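Local coordinates for protein putative protease (PDB 3KD4) that is of unknown function but is probably an exported protease, at residues W15-H18 with S22-Y25. Numbering follows the deposited sequence.
Sequences WTLH and SQEY. With GOL (glycerol), chain H.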
loop_
_atom_site.group_PDB
_atom_site.type_symbol
_atom_site.label_atom_id
_atom_site.label_comp_id
_atom_site.label_asym_id
_atom_site.label_seq_id
_atom_site.Cartn_x
_atom_site.Cartn_y
_atom_site.Cartn_z
ATOM N N TRP A 15 -0.437 13.371 -20.977
ATOM C CA TRP A 15 -0.227 12.051 -21.531
ATOM C C TRP A 15 -0.764 12.068 -22.958
ATOM O O TRP A 15 -1.819 12.661 -23.228
ATOM C CB TRP A 15 -0.966 10.954 -20.741
ATOM C CG TRP A 15 -0.490 10.678 -19.379
ATOM C CD1 TRP A 15 0.304 9.664 -18.971
ATOM C CD2 TRP A 15 -0.825 11.427 -18.211
ATOM N NE1 TRP A 15 0.498 9.731 -17.597
ATOM C CE2 TRP A 15 -0.216 10.795 -17.113
ATOM C CE3 TRP A 15 -1.641 12.537 -17.984
ATOM C CZ2 TRP A 15 -0.356 11.260 -15.816
ATOM C CZ3 TRP A 15 -1.741 13.034 -16.683
ATOM C CH2 TRP A 15 -1.091 12.394 -15.624
ATOM N N THR A 16 -0.031 11.442 -23.855
ATOM C CA THR A 16 -0.405 11.312 -25.232
ATOM C C THR A 16 -0.249 9.866 -25.685
ATOM O O THR A 16 0.805 9.254 -25.494
ATOM C CB THR A 16 0.494 12.179 -26.104
ATOM O OG1 THR A 16 0.491 13.509 -25.581
ATOM C CG2 THR A 16 0.022 12.149 -27.573
ATOM N N LEU A 17 -1.280 9.348 -26.338
ATOM C CA LEU A 17 -1.195 8.063 -27.044
ATOM C C LEU A 17 -1.213 8.356 -28.539
ATOM O O LEU A 17 -2.104 9.025 -28.995
ATOM C CB LEU A 17 -2.404 7.209 -26.720
ATOM C CG LEU A 17 -2.583 5.892 -27.473
ATOM C CD1 LEU A 17 -1.473 4.921 -27.134
ATOM C CD2 LEU A 17 -4.019 5.293 -27.184
ATOM N N HIS A 18 -0.263 7.805 -29.283
ATOM C CA HIS A 18 -0.207 7.960 -30.734
ATOM C C HIS A 18 -0.823 6.732 -31.407
ATOM O O HIS A 18 -0.896 5.671 -30.795
ATOM C CB HIS A 18 1.232 8.132 -31.196
ATOM C CG HIS A 18 1.894 9.333 -30.616
ATOM N ND1 HIS A 18 1.597 10.613 -31.030
ATOM C CD2 HIS A 18 2.859 9.458 -29.671
ATOM C CE1 HIS A 18 2.327 11.479 -30.340
ATOM N NE2 HIS A 18 3.098 10.802 -29.505
ATOM N N SER A 22 2.814 4.102 -29.561
ATOM C CA SER A 22 3.768 4.872 -28.795
ATOM C C SER A 22 3.039 5.898 -27.874
ATOM O O SER A 22 1.871 6.258 -28.095
ATOM C CB SER A 22 4.759 5.583 -29.730
ATOM O OG SER A 22 4.151 6.621 -30.466
ATOM N N GLN A 23 3.733 6.315 -26.827
ATOM C CA GLN A 23 3.193 7.244 -25.835
ATOM C C GLN A 23 4.204 8.298 -25.481
ATOM O O GLN A 23 5.422 8.147 -25.687
ATOM C CB GLN A 23 2.738 6.509 -24.561
ATOM C CG GLN A 23 1.595 5.554 -24.836
ATOM C CD GLN A 23 1.046 4.880 -23.604
ATOM O OE1 GLN A 23 1.239 5.353 -22.496
ATOM N NE2 GLN A 23 0.334 3.768 -23.796
ATOM N N GLU A 24 3.689 9.410 -24.965
ATOM C CA GLU A 24 4.528 10.382 -24.319
ATOM C C GLU A 24 3.877 10.727 -23.014
ATOM O O GLU A 24 2.623 10.859 -22.923
ATOM C CB GLU A 24 4.744 11.623 -25.196
ATOM C CG GLU A 24 5.538 12.730 -24.469
ATOM C CD GLU A 24 5.943 13.947 -25.350
ATOM O OE1 GLU A 24 5.496 14.002 -26.492
ATOM O OE2 GLU A 24 6.668 14.849 -24.851
ATOM N N TYR A 25 4.706 10.848 -21.988
ATOM C CA TYR A 25 4.323 11.469 -20.728
ATOM C C TYR A 25 5.235 12.691 -20.485
ATOM O O TYR A 25 6.460 12.580 -20.518
ATOM C CB TYR A 25 4.444 10.463 -19.570
ATOM C CG TYR A 25 4.342 11.106 -18.189
ATOM C CD1 TYR A 25 3.154 11.665 -17.757
ATOM C CD2 TYR A 25 5.447 11.160 -17.313
ATOM C CE1 TYR A 25 3.041 12.247 -16.497
ATOM C CE2 TYR A 25 5.334 11.753 -16.022
ATOM C CZ TYR A 25 4.133 12.293 -15.640
ATOM O OH TYR A 25 3.956 12.875 -14.406
HETATM C C1 GOL H . 2.232 17.065 -28.310
HETATM O O1 GOL H . 1.960 18.050 -27.325
HETATM C C2 GOL H . 2.119 15.690 -27.654
HETATM O O2 GOL H . 0.746 15.570 -27.272
HETATM C C3 GOL H . 2.595 14.606 -28.642
HETATM O O3 GOL H . 3.417 13.566 -28.071
HETATM O O HOH W 1 2.317 14.035 -23.639
HETATM O O HOH W 2 6.154 11.579 -28.546
#
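Thr-16 and Glu-24 form the hydrogen-bonded pair of an antiparallel beta hairpin, in which strands 6-17 and 23-33 meet near their turn within a larger mixed sheet. Thr-16 N donates a hydrogen bond to Glu-24 O at 2.9 Å, and Glu-24 N donates one back to Thr-16 O; His-18 N to Ser-22 O, nearly straight at 175°, carries the pairing into the turn. At the flanking non-hydrogen-bonded pairs the CA atoms draw closer, and Gln-23 CA sets its hydrogen against Thr-16 O.

On the face carrying Trp-15, Leu-17, Gln-23 and Tyr-25, aromatic and aliphatic contacts dominate. The rings of Trp-15 and Tyr-25 run side by side, their planes inclined at 39°; Tyr-25 CD1 lies over one indole face, off toward the rim, 3.3 Å from Trp-15 NE1. Tyr-25 CG is anti to the backbone N (chi1 168°), which lays the ring alongside the indole with its CD1-CE1 edge turned to it. Ile-130 and Glu-132 of strand 129-133 also touch the indole. With an alanine in place of Trp-15, Tyr-25 CD1 and CE1 would probably lose the indole beside them and a gap would open against Ile-130 and Glu-132. Further along, Leu-17 CD1 rests on Gln-23 CG.

Polar contacts gather on the other face around a glycerol, probably from the crystallisation liquor. Its O2 hydrogen-bonds Thr-16 OG1, while O3 donates to Glu-24 OE1; Ser-117 OG holds the second carboxylate oxygen. The His-18 ring presents an edge to the same glycerol, its NE2 3.1 Å from O3, and takes Thr-16 CG2 against one face, 3.6 Å above the ring plane.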